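Local structure of aromatic-amino-acid:2-oxoglutarate transaminase (Candida albicans, 6HND) at residues A131-H136 against A361-S366; I147-K152 against L310-Y315; P207-F212 against L221-D226; L412-I417 against V428-P433. The protein probably transfers amino groups between aromatic amino acids or 2-aminoadipate and 2-oxo acids with pyridoxal 5'-phosphate as cofactor. All coordinates share one frame; numbering follows the deposited sequence.

Interaction 1. Residues A131-H136 against A361-S366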
loop_
_atom_site.group_PDB
_atom_site.type_symbol
_atom_site.label_atom_id
_atom_site.label_comp_id
_atom_site.label_asym_id
_atom_site.label_seq_id
_atom_site.Cartn_x
_atom_site.Cartn_y
_atom_site.Cartn_z
ATOM N N ALA B 131 13.458 -1.374 -0.725
ATOM C CA ALA B 131 13.471 -2.749 -1.270
ATOM C C ALA B 131 12.824 -2.771 -2.666
ATOM O O ALA B 131 12.088 -1.862 -2.991
ATOM C CB ALA B 131 12.744 -3.641 -0.292
ATOM N N ALA B 132 13.064 -3.805 -3.454
ATOM C CA ALA B 132 12.369 -4.024 -4.746
ATOM C C ALA B 132 10.863 -4.019 -4.483
ATOM O O ALA B 132 10.424 -4.654 -3.496
ATOM C CB ALA B 132 12.812 -5.319 -5.400
ATOM N N VAL B 133 10.111 -3.374 -5.368
ATOM C CA VAL B 133 8.658 -3.132 -5.182
ATOM C C VAL B 133 7.900 -4.460 -5.175
ATOM O O VAL B 133 6.862 -4.505 -4.509
ATOM C CB VAL B 133 8.099 -2.163 -6.239
ATOM C CG1 VAL B 133 8.086 -2.786 -7.626
ATOM C CG2 VAL B 133 6.712 -1.688 -5.863
ATOM N N GLU B 134 8.397 -5.480 -5.880
ATOM C CA GLU B 134 7.764 -6.825 -5.987
ATOM C C GLU B 134 7.926 -7.616 -4.680
ATOM O O GLU B 134 7.208 -8.613 -4.491
ATOM C CB GLU B 134 8.331 -7.607 -7.170
ATOM C CG GLU B 134 9.814 -7.942 -7.054
ATOM C CD GLU B 134 10.783 -7.044 -7.812
ATOM O OE1 GLU B 134 10.423 -5.919 -8.188
ATOM O OE2 GLU B 134 11.926 -7.479 -7.986
ATOM N N GLY B 135 8.845 -7.212 -3.811
ATOM C CA GLY B 135 8.966 -7.778 -2.462
ATOM C C GLY B 135 10.380 -8.233 -2.171
ATOM O O GLY B 135 11.209 -8.329 -3.117
ATOM N N HIS B 136 10.647 -8.530 -0.900
ATOM C CA HIS B 136 11.930 -9.120 -0.443
ATOM C C HIS B 136 12.055 -10.540 -0.985
ATOM O O HIS B 136 11.059 -11.222 -1.028
ATOM C CB HIS B 136 11.997 -9.093 1.080
ATOM C CG HIS B 136 12.321 -7.742 1.581
ATOM N ND1 HIS B 136 13.613 -7.352 1.770
ATOM C CD2 HIS B 136 11.539 -6.683 1.845
ATOM C CE1 HIS B 136 13.610 -6.086 2.165
ATOM N NE2 HIS B 136 12.358 -5.664 2.223
ATOM N N ALA B 361 3.711 -6.309 -15.732
ATOM C CA ALA B 361 2.724 -5.233 -15.935
ATOM C C ALA B 361 2.182 -4.813 -14.565
ATOM O O ALA B 361 2.097 -3.601 -14.336
ATOM C CB ALA B 361 1.643 -5.671 -16.888
ATOM N N VAL B 362 1.898 -5.755 -13.664
ATOM C CA VAL B 362 1.460 -5.427 -12.270
ATOM C C VAL B 362 2.560 -4.596 -11.583
ATOM O O VAL B 362 2.241 -3.581 -10.870
ATOM C CB VAL B 362 1.067 -6.663 -11.440
ATOM C CG1 VAL B 362 0.829 -6.315 -9.983
ATOM C CG2 VAL B 362 -0.170 -7.355 -11.988
ATOM N N LYS B 363 3.815 -4.965 -11.783
ATOM C CA LYS B 363 4.967 -4.238 -11.195
ATOM C C LYS B 363 4.898 -2.763 -11.603
ATOM O O LYS B 363 5.019 -1.888 -10.701
ATOM C CB LYS B 363 6.312 -4.850 -11.597
ATOM C CG LYS B 363 7.489 -4.350 -10.767
ATOM C CD LYS B 363 8.651 -3.791 -11.564
ATOM C CE LYS B 363 9.198 -2.480 -11.014
ATOM N NZ LYS B 363 9.345 -1.432 -12.063
ATOM N N ASN B 364 4.694 -2.477 -12.894
ATOM C CA ASN B 364 4.706 -1.080 -13.393
ATOM C C ASN B 364 3.513 -0.337 -12.788
ATOM O O ASN B 364 3.682 0.880 -12.517
ATOM C CB ASN B 364 4.798 -0.995 -14.920
ATOM C CG ASN B 364 6.094 -1.552 -15.501
ATOM O OD1 ASN B 364 7.146 -1.507 -14.868
ATOM N ND2 ASN B 364 6.022 -2.105 -16.707
ATOM N N TYR B 365 2.355 -1.004 -12.580
ATOM C CA TYR B 365 1.151 -0.404 -11.924
ATOM C C TYR B 365 1.468 -0.069 -10.460
ATOM O O TYR B 365 1.108 1.020 -9.991
ATOM C CB TYR B 365 -0.047 -1.357 -11.927
ATOM C CG TYR B 365 -1.341 -0.794 -11.375
ATOM C CD1 TYR B 365 -1.751 0.493 -11.675
ATOM C CD2 TYR B 365 -2.173 -1.559 -10.580
ATOM C CE1 TYR B 365 -2.961 0.994 -11.233
ATOM C CE2 TYR B 365 -3.383 -1.072 -10.115
ATOM C CZ TYR B 365 -3.792 0.204 -10.464
ATOM O OH TYR B 365 -4.974 0.707 -10.011
ATOM N N SER B 366 2.102 -0.997 -9.742
ATOM C CA SER B 366 2.424 -0.838 -8.306
ATOM C C SER B 366 3.310 0.395 -8.136
ATOM O O SER B 366 3.128 1.148 -7.144
ATOM C CB SER B 366 3.071 -2.067 -7.791
ATOM O OG SER B 366 2.228 -3.172 -8.030
#
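The carboxylate of E134 is the flat group that reaches the helix: its OE1 lies 4.2 Å from K363 CG, a carboxylate oxygen against a methylene. The charges do not pair here, since E134 OE1 and K363 NZ stand 6.0 Å apart, and the ammonium instead makes a salt bridge with D367, one turn further along the helix. Most of the contact is apolar. V133 CG1 sits 3.6 Å from K363 CG and equally near CE, so the methyl rests against the bent aliphatic chain of the lysine. The first torsion of V133, 69°, wedges CG1 between backbone N and carbonyl carbon and leaves CG2 anti to N; CG2 meets S366 CB at 4.1 Å. S366 turns its polar end back into its own helix: OG donates to V362 O over 2.9 Å from above the carbonyl plane, and that oxygen also accepts from S366 N. F161 of strand 158-163 touches E134, K363 and S366. The valine and glutamate are the central residues of a type I turn from A132 to G135, closed by G135 N to A132 O at 3.0 Å. H136 then occupies the N-cap position of helix 137-151. The side chain of V133 is about 10 Å from a bound pyridoxal phosphate. The turn closely follows Y130, seen to bind this cofactor, though not a molecule bound to this chain; as in related fold-type I aminotransferases, this loop probably borders the dimer's cofactor site.

Interaction 2. Residues I147-K152 against L310-Y315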
loop_
_atom_site.group_PDB
_atom_site.type_symbol
_atom_site.label_atom_id
_atom_site.label_comp_id
_atom_site.label_asym_id
_atom_site.label_seq_id
_atom_site.Cartn_x
_atom_site.Cartn_y
_atom_site.Cartn_z
ATOM N N ILE B 147 3.254 -22.309 -3.153
ATOM C CA ILE B 147 2.366 -22.540 -4.334
ATOM C C ILE B 147 2.808 -23.828 -5.057
ATOM O O ILE B 147 1.945 -24.600 -5.473
ATOM C CB ILE B 147 2.315 -21.294 -5.238
ATOM C CG1 ILE B 147 1.314 -20.285 -4.689
ATOM C CG2 ILE B 147 1.971 -21.614 -6.679
ATOM C CD1 ILE B 147 -0.134 -20.661 -4.935
ATOM N N ILE B 148 4.101 -24.099 -5.166
ATOM C CA ILE B 148 4.572 -25.380 -5.761
ATOM C C ILE B 148 3.991 -26.535 -4.923
ATOM O O ILE B 148 3.438 -27.460 -5.522
ATOM C CB ILE B 148 6.112 -25.418 -5.882
ATOM C CG1 ILE B 148 6.626 -24.441 -6.943
ATOM C CG2 ILE B 148 6.595 -26.832 -6.153
ATOM C CD1 ILE B 148 8.161 -24.263 -6.943
ATOM N N ARG B 149 4.037 -26.441 -3.592
ATOM C CA ARG B 149 3.544 -27.513 -2.683
ATOM C C ARG B 149 2.013 -27.677 -2.819
ATOM O O ARG B 149 1.544 -28.825 -2.935
ATOM C CB ARG B 149 3.992 -27.205 -1.250
ATOM C CG ARG B 149 3.774 -28.347 -0.263
ATOM C CD ARG B 149 4.814 -29.464 -0.370
ATOM N NE ARG B 149 4.860 -30.282 0.838
ATOM C CZ ARG B 149 4.481 -31.561 0.928
ATOM N NH1 ARG B 149 3.995 -32.208 -0.118
ATOM N NH2 ARG B 149 4.576 -32.191 2.086
ATOM N N THR B 150 1.248 -26.582 -2.819
ATOM C CA THR B 150 -0.235 -26.619 -2.647
ATOM C C THR B 150 -0.974 -26.613 -3.987
ATOM O O THR B 150 -2.051 -27.241 -4.052
ATOM C CB THR B 150 -0.734 -25.463 -1.761
ATOM O OG1 THR B 150 -0.463 -24.209 -2.404
ATOM C CG2 THR B 150 -0.096 -25.516 -0.389
ATOM N N HIS B 151 -0.464 -25.894 -4.985
ATOM C CA HIS B 151 -1.252 -25.515 -6.195
ATOM C C HIS B 151 -0.350 -25.261 -7.408
ATOM O O HIS B 151 -0.500 -24.196 -8.003
ATOM C CB HIS B 151 -2.061 -24.243 -5.905
ATOM C CG HIS B 151 -3.226 -24.406 -4.984
ATOM N ND1 HIS B 151 -4.275 -25.256 -5.260
ATOM C CD2 HIS B 151 -3.543 -23.759 -3.835
ATOM C CE1 HIS B 151 -5.186 -25.130 -4.313
ATOM N NE2 HIS B 151 -4.761 -24.208 -3.425
ATOM N N LYS B 152 0.551 -26.187 -7.743
ATOM C CA LYS B 152 1.594 -26.018 -8.796
ATOM C C LYS B 152 0.929 -25.648 -10.120
ATOM O O LYS B 152 0.093 -26.390 -10.623
ATOM C CB LYS B 152 2.412 -27.306 -8.945
ATOM C CG LYS B 152 3.694 -27.183 -9.758
ATOM C CD LYS B 152 4.333 -28.529 -10.034
ATOM C CE LYS B 152 4.478 -28.815 -11.515
ATOM N NZ LYS B 152 5.680 -28.155 -12.078
ATOM N N LEU B 310 -5.156 -34.996 10.821
ATOM C CA LEU B 310 -4.980 -34.977 9.341
ATOM C C LEU B 310 -3.497 -34.700 9.023
ATOM O O LEU B 310 -2.944 -33.727 9.569
ATOM C CB LEU B 310 -5.896 -33.876 8.789
ATOM C CG LEU B 310 -6.524 -34.116 7.419
ATOM C CD1 LEU B 310 -6.967 -32.805 6.791
ATOM C CD2 LEU B 310 -5.567 -34.825 6.490
ATOM N N GLU B 311 -2.848 -35.538 8.211
ATOM C CA GLU B 311 -1.408 -35.393 7.842
ATOM C C GLU B 311 -1.345 -34.564 6.559
ATOM O O GLU B 311 -2.350 -34.539 5.842
ATOM C CB GLU B 311 -0.732 -36.760 7.634
ATOM C CG GLU B 311 -0.763 -37.676 8.858
ATOM C CD GLU B 311 0.045 -37.188 10.055
ATOM O OE1 GLU B 311 1.288 -37.194 9.960
ATOM O OE2 GLU B 311 -0.565 -36.790 11.082
ATOM N N ILE B 312 -0.202 -33.952 6.256
ATOM C CA ILE B 312 -0.052 -32.988 5.125
ATOM C C ILE B 312 -0.384 -33.681 3.794
ATOM O O ILE B 312 -1.194 -33.139 3.027
ATOM C CB ILE B 312 1.361 -32.363 5.107
ATOM C CG1 ILE B 312 1.573 -31.406 6.283
ATOM C CG2 ILE B 312 1.603 -31.674 3.766
ATOM C CD1 ILE B 312 2.869 -30.613 6.251
ATOM N N ASP B 313 0.244 -34.815 3.506
ATOM C CA ASP B 313 0.118 -35.530 2.203
ATOM C C ASP B 313 -1.361 -35.791 1.910
ATOM O O ASP B 313 -1.802 -35.563 0.750
ATOM C CB ASP B 313 0.946 -36.824 2.189
ATOM C CG ASP B 313 2.456 -36.589 2.093
ATOM O OD1 ASP B 313 2.873 -35.468 1.639
ATOM O OD2 ASP B 313 3.227 -37.527 2.477
ATOM N N ASP B 314 -2.103 -36.233 2.928
ATOM C CA ASP B 314 -3.526 -36.641 2.789
ATOM C C ASP B 314 -4.337 -35.358 2.535
ATOM O O ASP B 314 -5.185 -35.364 1.609
ATOM C CB ASP B 314 -3.971 -37.471 4.001
ATOM C CG ASP B 314 -5.443 -37.857 4.003
ATOM O OD1 ASP B 314 -6.075 -37.836 2.923
ATOM O OD2 ASP B 314 -5.962 -38.153 5.102
ATOM N N TYR B 315 -4.043 -34.286 3.291
ATOM C CA TYR B 315 -4.635 -32.939 3.107
ATOM C C TYR B 315 -4.439 -32.483 1.653
ATOM O O TYR B 315 -5.421 -32.213 0.939
ATOM C CB TYR B 315 -4.004 -31.947 4.079
ATOM C CG TYR B 315 -4.365 -30.501 3.832
ATOM C CD1 TYR B 315 -5.669 -30.050 3.978
ATOM C CD2 TYR B 315 -3.396 -29.589 3.461
ATOM C CE1 TYR B 315 -6.006 -28.726 3.776
ATOM C CE2 TYR B 315 -3.709 -28.252 3.292
ATOM C CZ TYR B 315 -5.021 -27.818 3.430
ATOM O OH TYR B 315 -5.319 -26.498 3.244
#
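R149 meets I312 and D313 with the end of its guanidinium, and those two partners mark the closer and the looser halves of the contact. On the closer half, NH2 of R149 lies 3.5 Å from CG2 of the buried I312, with CZ of R149 at 4.0 Å from the same methyl. The side chains cross at about a right angle, and the methyl approaches the guanidinium obliquely. The looser half faces solvent at D313: its OD1 lies near the guanidinium plane, at the edge, but the salt bridge from R149 NH2 is long at 3.7 Å, and the carboxylate is turned 70° from the guanidinium. No hydrogen bond joins the segments. The arginine gets across because CG is anti to the backbone N, after which the chain bends at chi2 (77°). Its NE forms a salt bridge with D393, which probably fixes the group more firmly than D313 does. D393 also touches I312, so this one residue of helix 392-418 serves both sides of the contact. The arrangement therefore joins three helices: the C-terminal end of 137-151, the first turn of 312-319, whose L316 also touches R149, and the start of the long helix 392-418, while strand 333-338 lies against I147 and H151.

Interaction 3. Residues P207-F212 against L221-D226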
loop_
_atom_site.group_PDB
_atom_site.type_symbol
_atom_site.label_atom_id
_atom_site.label_comp_id
_atom_site.label_asym_id
_atom_site.label_seq_id
_atom_site.Cartn_x
_atom_site.Cartn_y
_atom_site.Cartn_z
ATOM N N PRO B 207 -23.382 -9.884 -13.978
ATOM C CA PRO B 207 -23.603 -10.901 -12.960
ATOM C C PRO B 207 -23.778 -12.306 -13.554
ATOM O O PRO B 207 -24.428 -12.444 -14.556
ATOM C CB PRO B 207 -24.896 -10.409 -12.288
ATOM C CG PRO B 207 -25.651 -9.742 -13.417
ATOM C CD PRO B 207 -24.568 -9.050 -14.221
ATOM N N VAL B 208 -23.178 -13.303 -12.920
ATOM C CA VAL B 208 -23.253 -14.744 -13.296
ATOM C C VAL B 208 -24.058 -15.440 -12.194
ATOM O O VAL B 208 -23.593 -15.432 -11.025
ATOM C CB VAL B 208 -21.839 -15.349 -13.447
ATOM C CG1 VAL B 208 -21.862 -16.867 -13.445
ATOM C CG2 VAL B 208 -21.110 -14.847 -14.694
ATOM N N LYS B 209 -25.208 -16.016 -12.538
ATOM C CA LYS B 209 -26.159 -16.601 -11.556
ATOM C C LYS B 209 -25.471 -17.704 -10.744
ATOM O O LYS B 209 -24.644 -18.446 -11.275
ATOM C CB LYS B 209 -27.411 -17.183 -12.220
ATOM C CG LYS B 209 -28.245 -16.192 -13.017
ATOM C CD LYS B 209 -29.642 -16.688 -13.360
ATOM C CE LYS B 209 -30.330 -15.831 -14.412
ATOM N NZ LYS B 209 -31.742 -16.244 -14.577
ATOM N N ILE B 210 -25.806 -17.766 -9.465
ATOM C CA ILE B 210 -25.351 -18.831 -8.543
ATOM C C ILE B 210 -26.506 -19.796 -8.363
ATOM O O ILE B 210 -27.641 -19.348 -8.179
ATOM C CB ILE B 210 -24.890 -18.222 -7.217
ATOM C CG1 ILE B 210 -23.485 -17.636 -7.370
ATOM C CG2 ILE B 210 -24.974 -19.257 -6.106
ATOM C CD1 ILE B 210 -23.094 -16.771 -6.218
ATOM N N ASN B 211 -26.210 -21.089 -8.457
ATOM C CA ASN B 211 -27.172 -22.171 -8.148
ATOM C C ASN B 211 -27.152 -22.351 -6.616
ATOM O O ASN B 211 -26.060 -22.544 -6.073
ATOM C CB ASN B 211 -26.801 -23.394 -8.986
ATOM C CG ASN B 211 -27.460 -24.673 -8.510
ATOM O OD1 ASN B 211 -28.560 -24.631 -7.977
ATOM N ND2 ASN B 211 -26.793 -25.804 -8.697
ATOM N N PHE B 212 -28.317 -22.341 -5.955
ATOM C CA PHE B 212 -28.474 -22.405 -4.477
ATOM C C PHE B 212 -28.924 -23.789 -3.986
ATOM O O PHE B 212 -29.170 -23.907 -2.775
ATOM C CB PHE B 212 -29.430 -21.301 -4.024
ATOM C CG PHE B 212 -28.751 -19.960 -3.909
ATOM C CD1 PHE B 212 -28.675 -19.098 -4.999
ATOM C CD2 PHE B 212 -28.135 -19.584 -2.727
ATOM C CE1 PHE B 212 -28.046 -17.867 -4.880
ATOM C CE2 PHE B 212 -27.477 -18.369 -2.627
ATOM C CZ PHE B 212 -27.432 -17.514 -3.704
ATOM N N LEU B 221 -23.798 -23.597 -13.916
ATOM C CA LEU B 221 -23.070 -23.856 -15.180
ATOM C C LEU B 221 -24.016 -23.719 -16.383
ATOM O O LEU B 221 -23.622 -23.086 -17.383
ATOM C CB LEU B 221 -22.391 -25.229 -15.135
ATOM C CG LEU B 221 -21.485 -25.505 -16.350
ATOM C CD1 LEU B 221 -20.310 -24.555 -16.394
ATOM C CD2 LEU B 221 -20.993 -26.937 -16.380
ATOM N N THR B 222 -25.225 -24.265 -16.314
ATOM C CA THR B 222 -26.198 -24.232 -17.438
ATOM C C THR B 222 -26.438 -22.765 -17.835
ATOM O O THR B 222 -26.375 -22.466 -19.047
ATOM C CB THR B 222 -27.469 -25.001 -17.076
ATOM O OG1 THR B 222 -27.127 -26.383 -16.992
ATOM C CG2 THR B 222 -28.576 -24.841 -18.093
ATOM N N GLN B 223 -26.662 -21.874 -16.860
ATOM C CA GLN B 223 -26.963 -20.446 -17.132
ATOM C C GLN B 223 -25.677 -19.717 -17.555
ATOM O O GLN B 223 -25.796 -18.745 -18.307
ATOM C CB GLN B 223 -27.682 -19.785 -15.956
ATOM C CG GLN B 223 -29.118 -20.279 -15.780
ATOM C CD GLN B 223 -29.915 -20.164 -17.061
ATOM O OE1 GLN B 223 -30.238 -21.169 -17.705
ATOM N NE2 GLN B 223 -30.214 -18.932 -17.464
ATOM N N PHE B 224 -24.504 -20.185 -17.139
ATOM C CA PHE B 224 -23.207 -19.603 -17.542
ATOM C C PHE B 224 -22.979 -19.909 -19.034
ATOM O O PHE B 224 -22.843 -18.980 -19.853
ATOM C CB PHE B 224 -22.081 -20.065 -16.608
ATOM C CG PHE B 224 -20.757 -19.364 -16.830
ATOM C CD1 PHE B 224 -20.659 -17.985 -16.758
ATOM C CD2 PHE B 224 -19.609 -20.073 -17.125
ATOM C CE1 PHE B 224 -19.447 -17.348 -16.985
ATOM C CE2 PHE B 224 -18.404 -19.436 -17.362
ATOM C CZ PHE B 224 -18.320 -18.074 -17.271
ATOM N N VAL B 225 -23.037 -21.175 -19.415
ATOM C CA VAL B 225 -22.968 -21.589 -20.848
ATOM C C VAL B 225 -23.984 -20.770 -21.672
ATOM O O VAL B 225 -23.603 -20.189 -22.705
ATOM C CB VAL B 225 -23.145 -23.115 -20.985
ATOM C CG1 VAL B 225 -23.253 -23.553 -22.436
ATOM C CG2 VAL B 225 -21.998 -23.855 -20.334
ATOM N N ASP B 226 -25.230 -20.664 -21.226
ATOM C CA ASP B 226 -26.288 -19.958 -21.984
ATOM C C ASP B 226 -25.877 -18.488 -22.183
ATOM O O ASP B 226 -26.031 -17.966 -23.336
ATOM C CB ASP B 226 -27.650 -20.105 -21.301
ATOM C CG ASP B 226 -28.742 -19.364 -22.051
ATOM O OD1 ASP B 226 -29.097 -19.808 -23.156
ATOM O OD2 ASP B 226 -29.184 -18.309 -21.552
#
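V208 at the end of the edge strand 204-208 packs on F224 of helix 221-229, a contact inside the beta-alpha-beta crossover that leads on to strand 243-246. Both valine methyls meet the CD1 and CE1 side of the phenyl's rim atoms: CG1 is 3.7 Å from CD1 of F224, and CG2 of V208 is 3.8 Å from CE1 of F224. The approach of CG1 to the ring is oblique. With its CG anti to the backbone N (chi1 -172°), F224 puts its ring beside the strand, where L185 of the adjacent strand 183-187 and I266 of helix 260-272 also touch it. The outer half is polar and looser. K209, stretched out along its whole chain, brings NZ to 4.2 Å from Q223 NE2; both are donors, and no hydrogen bond spans the segments. The backbone of K209 nevertheless bonds to D220 and that of N211 to G218, which ties the chain leaving the strand to the chain entering the helix. Between these segments lie D213 and D215, which bind a potassium ion. Strand 243-246 pairs on the other side of 183-187, so the helix passes over that strand, an arrangement typical of the mixed seven-stranded sheet in the large domain of fold-type I pyridoxal phosphate enzymes.

Interaction 4. Residues L412-I417 against V428-P433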
loop_
_atom_site.group_PDB
_atom_site.type_symbol
_atom_site.label_atom_id
_atom_site.label_comp_id
_atom_site.label_asym_id
_atom_site.label_seq_id
_atom_site.Cartn_x
_atom_site.Cartn_y
_atom_site.Cartn_z
ATOM N N LEU B 412 -20.800 -26.322 15.070
ATOM C CA LEU B 412 -21.493 -25.752 16.250
ATOM C C LEU B 412 -22.611 -24.815 15.769
ATOM O O LEU B 412 -23.790 -25.061 16.093
ATOM C CB LEU B 412 -20.459 -25.012 17.099
ATOM C CG LEU B 412 -20.787 -24.861 18.576
ATOM C CD1 LEU B 412 -20.952 -26.224 19.252
ATOM C CD2 LEU B 412 -19.694 -24.040 19.251
ATOM N N LEU B 413 -22.274 -23.809 14.963
ATOM C CA LEU B 413 -23.280 -22.843 14.445
ATOM C C LEU B 413 -24.393 -23.612 13.727
ATOM O O LEU B 413 -25.573 -23.253 13.920
ATOM C CB LEU B 413 -22.599 -21.838 13.519
ATOM C CG LEU B 413 -23.538 -20.867 12.820
ATOM C CD1 LEU B 413 -24.250 -20.000 13.848
ATOM C CD2 LEU B 413 -22.775 -20.024 11.805
ATOM N N LEU B 414 -24.027 -24.617 12.921
ATOM C CA LEU B 414 -25.011 -25.451 12.176
ATOM C C LEU B 414 -25.896 -26.232 13.170
ATOM O O LEU B 414 -27.114 -26.275 12.920
ATOM C CB LEU B 414 -24.314 -26.364 11.151
ATOM C CG LEU B 414 -24.410 -25.876 9.702
ATOM C CD1 LEU B 414 -23.595 -24.611 9.508
ATOM C CD2 LEU B 414 -23.966 -26.933 8.723
ATOM N N TYR B 415 -25.323 -26.807 14.239
ATOM C CA TYR B 415 -26.076 -27.487 15.325
ATOM C C TYR B 415 -27.060 -26.468 15.930
ATOM O O TYR B 415 -28.286 -26.695 15.895
ATOM C CB TYR B 415 -25.113 -28.095 16.350
ATOM C CG TYR B 415 -25.768 -28.775 17.534
ATOM C CD1 TYR B 415 -26.324 -30.038 17.408
ATOM C CD2 TYR B 415 -25.820 -28.164 18.780
ATOM C CE1 TYR B 415 -26.943 -30.659 18.476
ATOM C CE2 TYR B 415 -26.435 -28.774 19.861
ATOM C CZ TYR B 415 -26.997 -30.029 19.707
ATOM O OH TYR B 415 -27.613 -30.658 20.750
ATOM N N SER B 416 -26.563 -25.320 16.383
ATOM C CA SER B 416 -27.397 -24.268 17.026
ATOM C C SER B 416 -28.629 -23.993 16.159
ATOM O O SER B 416 -29.662 -23.630 16.726
ATOM C CB SER B 416 -26.631 -23.002 17.303
ATOM O OG SER B 416 -26.366 -22.296 16.103
ATOM N N ILE B 417 -28.533 -24.189 14.839
ATOM C CA ILE B 417 -29.615 -23.843 13.873
ATOM C C ILE B 417 -30.526 -25.065 13.735
ATOM O O ILE B 417 -31.775 -24.882 13.788
ATOM C CB ILE B 417 -29.043 -23.344 12.523
ATOM C CG1 ILE B 417 -28.399 -21.954 12.645
ATOM C CG2 ILE B 417 -30.110 -23.366 11.427
ATOM C CD1 ILE B 417 -27.443 -21.611 11.520
ATOM N N VAL B 428 -36.213 -21.731 7.899
ATOM C CA VAL B 428 -34.792 -21.450 7.569
ATOM C C VAL B 428 -34.136 -22.755 7.132
ATOM O O VAL B 428 -34.621 -23.845 7.512
ATOM C CB VAL B 428 -34.046 -20.798 8.748
ATOM C CG1 VAL B 428 -34.717 -19.499 9.209
ATOM C CG2 VAL B 428 -33.864 -21.769 9.909
ATOM N N ASP B 429 -33.085 -22.635 6.330
ATOM C CA ASP B 429 -32.208 -23.766 5.940
ATOM C C ASP B 429 -30.801 -23.200 5.901
ATOM O O ASP B 429 -30.672 -21.958 5.996
ATOM C CB ASP B 429 -32.611 -24.377 4.596
ATOM C CG ASP B 429 -32.173 -25.825 4.422
ATOM O OD1 ASP B 429 -31.356 -26.294 5.222
ATOM O OD2 ASP B 429 -32.657 -26.464 3.491
ATOM N N VAL B 430 -29.818 -24.084 5.779
ATOM C CA VAL B 430 -28.377 -23.743 5.756
ATOM C C VAL B 430 -27.736 -24.560 4.648
ATOM O O VAL B 430 -28.054 -25.759 4.554
ATOM C CB VAL B 430 -27.713 -24.057 7.099
ATOM C CG1 VAL B 430 -26.859 -22.898 7.546
ATOM C CG2 VAL B 430 -28.733 -24.384 8.174
ATOM N N ILE B 431 -26.900 -23.919 3.835
ATOM C CA ILE B 431 -25.869 -24.604 3.013
ATOM C C ILE B 431 -24.702 -24.970 3.938
ATOM O O ILE B 431 -24.208 -24.062 4.618
ATOM C CB ILE B 431 -25.400 -23.729 1.842
ATOM C CG1 ILE B 431 -26.571 -23.116 1.064
ATOM C CG2 ILE B 431 -24.478 -24.542 0.943
ATOM C CD1 ILE B 431 -27.570 -24.137 0.545
ATOM N N ASP B 432 -24.294 -26.240 3.928
ATOM C CA ASP B 432 -23.045 -26.754 4.537
ATOM C C ASP B 432 -21.853 -26.304 3.684
ATOM O O ASP B 432 -21.636 -26.827 2.594
ATOM C CB ASP B 432 -23.118 -28.275 4.696
ATOM C CG ASP B 432 -22.120 -28.849 5.694
ATOM O OD1 ASP B 432 -21.438 -28.061 6.393
ATOM O OD2 ASP B 432 -22.008 -30.092 5.747
ATOM N N PRO B 433 -21.049 -25.306 4.133
ATOM C CA PRO B 433 -19.858 -24.879 3.393
ATOM C C PRO B 433 -18.737 -25.919 3.464
ATOM O O PRO B 433 -18.585 -26.535 4.497
ATOM C CB PRO B 433 -19.406 -23.627 4.136
ATOM C CG PRO B 433 -19.839 -23.912 5.582
ATOM C CD PRO B 433 -21.180 -24.591 5.413
#
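Strand 428-430 runs nearly antiparallel to helix segment 412-417, at 157° between their directions with 9.7 Å separating the axes, and L414 faces V430 with their CA atoms 7.4 Å apart. I417 and L414, one turn apart on the helix, carry the packing. CG2 of I417, placed anti to its backbone N, lies 3.7 Å from V430 CG2, and the same I417 methyl reaches V428 CG2 more loosely at 4.4 Å. V430 is thus straddled: its other methyl, CG1, faces L414 CD1 at 4.2 Å. This is a helix laid on the edge strand of the four-stranded antiparallel sheet of the C-terminal small domain, in the way usual for aminotransferases of this class; D429 and I431 pair through their backbones with K442 and T440 of strand 438-443, and helix 499-518 reaches L412, L413 and V428. Beyond the strand the contact changes character. L414 CD2 lies 3.6 Å from D432 OD1, methyl against carboxylate, the two side chains crossing at about a right angle. That oxygen is occupied by a salt bridge to K410, a turn earlier on the same helix as L414, while OD2 of D432 accepts a hydrogen bond from the backbone N of Y291.

Interactions 1 and 2 bracket helix 137-151: H136 stands at its N-cap position beside interaction 1 and R149 leaves its far end in interaction 2, with the contact centres 28 Å apart. Helix 392-418 likewise links interaction 2, through D393, to interaction 4 near its other end; these centres are also 28 Å apart. Interactions 3 and 4 touch directly, F212 O lying 3.7 Å from I431 CD1, so the chain past the large sheet's edge strand meets the residue just after strand 428-430. Neither contacts the potassium ion, about 12 Å from the side chain of Q223 and 14 Å from that of D432. Of the four, interaction 1 has a cofactor nearby, without touching it; the others lie away from the annotated sites.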